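PDB 1XDI: Rv3303c-lpdA from Mycobacterium tuberculosis, which uses FAD to pass electrons from NADH or NADPH to quinones such as menadione, and may help the bacterium withstand reactive oxygen intermediates. Local coordinates for residues A[387-392]-A[451-456]; A[400-405]-A[416-421]. All coordinates share one frame; numbering follows the deposited sequence.

Contact 1. Residues A[387-392]-A[451-456]; sequences RTNARA and PSLSGS
A polar, largely buried contact joins the capped start of helix 390-394 to the loop leading into helix 454-464, with N389 and R391 reaching across to P451, S452, L453 and S456. N389 supplies the two well-formed hydrogen bonds across the contact. Its CG stands anti to the backbone N (chi1 -176°), and N389 ND2 spends its two hydrogens on S452 O, at 3.0 Å, and on S456 OG, also at 3.0 Å. Both acceptors lie in the amide plane, which fixes the rotation of the group. OD1 turns back as N-cap, accepting weak bonds from R391 N and A392 N. The setting is the dimerisation domain of a pyridine nucleotide-disulphide oxidoreductase: P451, behind a cis peptide bond, touches FAD and follows Y450, an FAD-binding residue, while E425 of the second subunit takes hydrogen bonds from L453 N and S454 N. R391, bent at chi2 and chi3, lays its CG on L453 CD2 at 3.4 Å, the two side chains crossing at about a right angle. R391 NE reaches P451 O only weakly, at 3.5 Å; a water that donates to P451 O also bonds weakly to R391 NE. L453 CD2 also meets A392 CB at 3.7 Å.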
loop_
_atom_site.group_PDB
_atom_site.type_symbol
_atom_site.label_atom_id
_atom_site.label_comp_id
_atom_site.label_asym_id
_atom_site.label_seq_id
_atom_site.Cartn_x
_atom_site.Cartn_y
_atom_site.Cartn_z
ATOM N N ARG A 387 -1.052 -6.502 -31.790
ATOM C CA ARG A 387 -0.276 -6.875 -32.939
ATOM C C ARG A 387 1.058 -6.254 -33.088
ATOM O O ARG A 387 1.909 -6.790 -33.805
ATOM C CB ARG A 387 -1.079 -6.787 -34.223
ATOM C CG ARG A 387 -1.493 -5.476 -34.707
ATOM C CD ARG A 387 -2.619 -5.841 -35.596
ATOM N NE ARG A 387 -2.848 -4.954 -36.727
ATOM C CZ ARG A 387 -3.763 -5.184 -37.664
ATOM N NH1 ARG A 387 -4.548 -6.255 -37.625
ATOM N NH2 ARG A 387 -3.862 -4.350 -38.668
ATOM N N THR A 388 1.275 -5.150 -32.399
ATOM C CA THR A 388 2.582 -4.529 -32.458
ATOM C C THR A 388 3.563 -5.193 -31.505
ATOM O O THR A 388 4.761 -4.956 -31.555
ATOM C CB THR A 388 2.472 -3.018 -32.186
ATOM O OG1 THR A 388 2.019 -2.753 -30.841
ATOM C CG2 THR A 388 1.517 -2.449 -33.182
ATOM N N ASN A 389 3.025 -6.051 -30.645
ATOM C CA ASN A 389 3.789 -6.810 -29.663
ATOM C C ASN A 389 4.525 -7.977 -30.400
ATOM O O ASN A 389 3.883 -8.750 -31.106
ATOM C CB ASN A 389 2.792 -7.324 -28.605
ATOM C CG ASN A 389 3.470 -8.072 -27.457
ATOM O OD1 ASN A 389 4.142 -9.077 -27.685
ATOM N ND2 ASN A 389 3.291 -7.597 -26.223
ATOM N N ALA A 390 5.848 -8.110 -30.263
ATOM C CA ALA A 390 6.570 -9.199 -30.957
ATOM C C ALA A 390 6.033 -10.619 -30.643
ATOM O O ALA A 390 5.873 -11.457 -31.534
ATOM C CB ALA A 390 8.084 -9.114 -30.641
ATOM N N ARG A 391 5.750 -10.878 -29.375
ATOM C CA ARG A 391 5.218 -12.178 -28.975
ATOM C C ARG A 391 3.962 -12.433 -29.792
ATOM O O ARG A 391 3.850 -13.483 -30.435
ATOM C CB ARG A 391 4.914 -12.190 -27.462
ATOM C CG ARG A 391 4.149 -13.424 -26.923
ATOM C CD ARG A 391 4.797 -14.757 -27.328
ATOM N NE ARG A 391 6.106 -14.936 -26.725
ATOM C CZ ARG A 391 7.002 -15.787 -27.189
ATOM N NH1 ARG A 391 6.716 -16.508 -28.266
ATOM N NH2 ARG A 391 8.145 -15.947 -26.560
ATOM N N ALA A 392 3.012 -11.494 -29.790
ATOM C CA ALA A 392 1.792 -11.683 -30.602
ATOM C C ALA A 392 2.144 -12.021 -32.085
ATOM O O ALA A 392 1.574 -12.922 -32.681
ATOM C CB ALA A 392 0.926 -10.441 -30.549
ATOM N N PRO A 451 10.450 -11.214 -24.771
ATOM C CA PRO A 451 9.164 -10.704 -25.250
ATOM C C PRO A 451 7.970 -11.566 -24.739
ATOM O O PRO A 451 8.016 -12.809 -24.715
ATOM C CB PRO A 451 9.327 -10.837 -26.765
ATOM C CG PRO A 451 9.860 -12.159 -26.829
ATOM C CD PRO A 451 11.080 -11.925 -25.890
ATOM N N SER A 452 6.897 -10.899 -24.350
ATOM C CA SER A 452 5.724 -11.608 -23.880
ATOM C C SER A 452 4.535 -10.677 -24.099
ATOM O O SER A 452 4.735 -9.475 -24.304
ATOM C CB SER A 452 5.860 -11.946 -22.379
ATOM O OG SER A 452 5.929 -10.769 -21.593
ATOM N N LEU A 453 3.314 -11.206 -24.064
ATOM C CA LEU A 453 2.181 -10.323 -24.241
ATOM C C LEU A 453 1.988 -9.578 -22.911
ATOM O O LEU A 453 1.450 -8.474 -22.881
ATOM C CB LEU A 453 0.935 -11.126 -24.606
ATOM C CG LEU A 453 1.145 -12.163 -25.721
ATOM C CD1 LEU A 453 -0.059 -13.105 -25.809
ATOM C CD2 LEU A 453 1.368 -11.474 -26.997
ATOM N N SER A 454 2.451 -10.132 -21.801
ATOM C CA SER A 454 2.256 -9.397 -20.573
ATOM C C SER A 454 3.080 -8.102 -20.532
ATOM O O SER A 454 2.868 -7.264 -19.668
ATOM C CB SER A 454 2.609 -10.246 -19.374
ATOM O OG SER A 454 3.990 -10.132 -19.108
ATOM N N GLY A 455 4.022 -7.919 -21.450
ATOM C CA GLY A 455 4.816 -6.708 -21.426
ATOM C C GLY A 455 3.993 -5.525 -21.892
ATOM O O GLY A 455 4.291 -4.333 -21.597
ATOM N N SER A 456 2.958 -5.868 -22.663
ATOM C CA SER A 456 2.001 -4.903 -23.235
ATOM C C SER A 456 1.128 -4.358 -22.092
ATOM O O SER A 456 0.690 -3.211 -22.151
ATOM C CB SER A 456 1.118 -5.616 -24.267
ATOM O OG SER A 456 1.505 -5.280 -25.550
HETATM O O HOH W 1 5.777 -14.896 -24.056
#

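Contact 2. Residues A[400-405]-A[416-421]; sequences GFVKIF and GVVVAP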
loop_
_atom_site.group_PDB
_atom_site.type_symbol
_atom_site.label_atom_id
_atom_site.label_comp_id
_atom_site.label_asym_id
_atom_site.label_seq_id
_atom_site.Cartn_x
_atom_site.Cartn_y
_atom_site.Cartn_z
ATOM N N GLY A 400 -5.903 -9.233 -31.327
ATOM C CA GLY A 400 -5.899 -9.184 -29.877
ATOM C C GLY A 400 -5.597 -7.784 -29.373
ATOM O O GLY A 400 -5.127 -6.912 -30.138
ATOM N N PHE A 401 -5.858 -7.554 -28.082
ATOM C CA PHE A 401 -5.571 -6.227 -27.490
ATOM C C PHE A 401 -5.652 -6.238 -25.985
ATOM O O PHE A 401 -6.195 -7.140 -25.395
ATOM C CB PHE A 401 -6.550 -5.150 -28.044
ATOM C CG PHE A 401 -8.001 -5.325 -27.600
ATOM C CD1 PHE A 401 -8.389 -5.064 -26.296
ATOM C CD2 PHE A 401 -8.961 -5.728 -28.477
ATOM C CE1 PHE A 401 -9.697 -5.204 -25.895
ATOM C CE2 PHE A 401 -10.268 -5.866 -28.072
ATOM C CZ PHE A 401 -10.631 -5.607 -26.792
ATOM N N VAL A 402 -5.116 -5.198 -25.370
ATOM C CA VAL A 402 -5.186 -5.029 -23.930
ATOM C C VAL A 402 -5.779 -3.694 -23.625
ATOM O O VAL A 402 -5.322 -2.699 -24.152
ATOM C CB VAL A 402 -3.826 -5.056 -23.288
ATOM C CG1 VAL A 402 -3.938 -4.709 -21.801
ATOM C CG2 VAL A 402 -3.234 -6.413 -23.510
ATOM N N LYS A 403 -6.811 -3.698 -22.782
ATOM C CA LYS A 403 -7.506 -2.490 -22.276
ATOM C C LYS A 403 -7.280 -2.355 -20.765
ATOM O O LYS A 403 -7.571 -3.254 -20.016
ATOM C CB LYS A 403 -9.044 -2.553 -22.482
ATOM C CG LYS A 403 -9.609 -1.977 -23.804
ATOM C CD LYS A 403 -11.162 -1.859 -23.746
ATOM C CE LYS A 403 -11.772 -1.551 -25.137
ATOM N NZ LYS A 403 -13.294 -1.557 -25.216
ATOM N N ILE A 404 -6.780 -1.230 -20.312
ATOM C CA ILE A 404 -6.602 -1.026 -18.885
ATOM C C ILE A 404 -7.362 0.257 -18.488
ATOM O O ILE A 404 -7.315 1.238 -19.229
ATOM C CB ILE A 404 -5.088 -0.943 -18.579
ATOM C CG1 ILE A 404 -4.603 -2.318 -18.110
ATOM C CG2 ILE A 404 -4.794 0.129 -17.561
ATOM C CD1 ILE A 404 -3.066 -2.424 -18.127
ATOM N N PHE A 405 -8.086 0.241 -17.366
ATOM C CA PHE A 405 -8.850 1.430 -16.921
ATOM C C PHE A 405 -8.365 1.953 -15.588
ATOM O O PHE A 405 -8.112 1.162 -14.691
ATOM C CB PHE A 405 -10.343 1.152 -16.714
ATOM C CG PHE A 405 -11.003 0.508 -17.853
ATOM C CD1 PHE A 405 -10.747 0.939 -19.157
ATOM C CD2 PHE A 405 -11.839 -0.574 -17.636
ATOM C CE1 PHE A 405 -11.316 0.282 -20.259
ATOM C CE2 PHE A 405 -12.423 -1.249 -18.703
ATOM C CZ PHE A 405 -12.161 -0.825 -20.026
ATOM N N GLY A 416 -9.819 -3.796 -16.467
ATOM C CA GLY A 416 -8.912 -4.177 -17.544
ATOM C C GLY A 416 -9.667 -5.198 -18.359
ATOM O O GLY A 416 -10.573 -5.830 -17.818
ATOM N N VAL A 417 -9.366 -5.309 -19.652
ATOM C CA VAL A 417 -10.000 -6.314 -20.530
ATOM C C VAL A 417 -8.872 -6.797 -21.381
ATOM O O VAL A 417 -8.053 -6.010 -21.815
ATOM C CB VAL A 417 -11.064 -5.800 -21.568
ATOM C CG1 VAL A 417 -11.375 -6.938 -22.518
ATOM C CG2 VAL A 417 -12.343 -5.325 -20.919
ATOM N N VAL A 418 -8.860 -8.093 -21.640
ATOM C CA VAL A 418 -7.791 -8.698 -22.423
ATOM C C VAL A 418 -8.400 -9.690 -23.365
ATOM O O VAL A 418 -9.110 -10.606 -22.924
ATOM C CB VAL A 418 -6.774 -9.501 -21.559
ATOM C CG1 VAL A 418 -5.678 -10.005 -22.420
ATOM C CG2 VAL A 418 -6.189 -8.660 -20.500
ATOM N N VAL A 419 -8.144 -9.482 -24.648
ATOM C CA VAL A 419 -8.586 -10.395 -25.656
ATOM C C VAL A 419 -7.328 -10.968 -26.318
ATOM O O VAL A 419 -6.665 -10.254 -27.074
ATOM C CB VAL A 419 -9.449 -9.673 -26.686
ATOM C CG1 VAL A 419 -9.558 -10.476 -27.976
ATOM C CG2 VAL A 419 -10.813 -9.487 -26.120
ATOM N N ALA A 420 -6.979 -12.220 -26.015
ATOM C CA ALA A 420 -5.817 -12.901 -26.631
ATOM C C ALA A 420 -5.911 -14.419 -26.409
ATOM O O ALA A 420 -6.810 -14.895 -25.677
ATOM C CB ALA A 420 -4.541 -12.391 -26.067
ATOM N N PRO A 421 -4.984 -15.208 -27.008
ATOM C CA PRO A 421 -5.084 -16.661 -26.819
ATOM C C PRO A 421 -5.054 -17.144 -25.377
ATOM O O PRO A 421 -5.740 -18.130 -25.052
ATOM C CB PRO A 421 -3.936 -17.212 -27.649
ATOM C CG PRO A 421 -3.643 -16.105 -28.642
ATOM C CD PRO A 421 -3.817 -14.872 -27.842
#
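F401 and V419 face each other across a beta hairpin, strands 401-407 and 413-420, within the five-stranded antiparallel sheet of the dimerisation domain. The short segments run almost exactly antiparallel, at 176°. The F401 ring leans over the partner strand: with CG held between the backbone N and the carbonyl carbon (chi1 68°), it swings toward V419, whose CB sits over one ring face as a CH-pi contact, 4.2 Å from the centroid and displaced toward the rim. V419 CG2 meets F401 CZ at 3.9 Å, and V417 CG1 approaches F401 CE1 obliquely, so the ring spans two valines of the opposing strand. On this same face K403 and V417 are paired, CB to CB at 3.9 Å, before the extended lysine chain runs away from the strand to salt bridges with D224 and D222. Helix 223-235 packs here, with V228 touching both F401 and V419. The other face is aliphatic. V402 and V418 form a non-hydrogen-bonded pair, CG2 to CG1 at 4.5 Å; V402 and I404 pack on helix 454-464, and V418 on helix 423-436. At this hairpin, helices therefore lie against both the F401/V419 face and the V402/V418 face. F401 with V419 and K403 with V417 are the hydrogen-bonded pairs, each closed by two backbone bonds. At the far end I404 forms a non-hydrogen-bonded pair with G416, CA to CA 4.1 Å. G416 CA also makes a CA-H...O contact with K403 O, which accepts a hydrogen bond from V417 N at 2.8 Å.

From the N terminus, the chain first passes through the two parallel sheets and enters the dimerisation domain; there it reaches residues 387-392, runs on into strand 401-407, turns back along strand 413-420, and passes through helices 423-436 and 440-444 to residues 451-456. Contact 2 closes the short hairpin loop, and it is nested inside the longer loop that contact 1 closes. Their centres are about 12 Å apart. Helix 454-464, entered at contact 1, goes on to pack on the hairpin of contact 2. Contact 1 ties the start of helix 390-394 to the loop before helix 454-464, beside FAD and the second subunit, while contact 2 lies within the sheet.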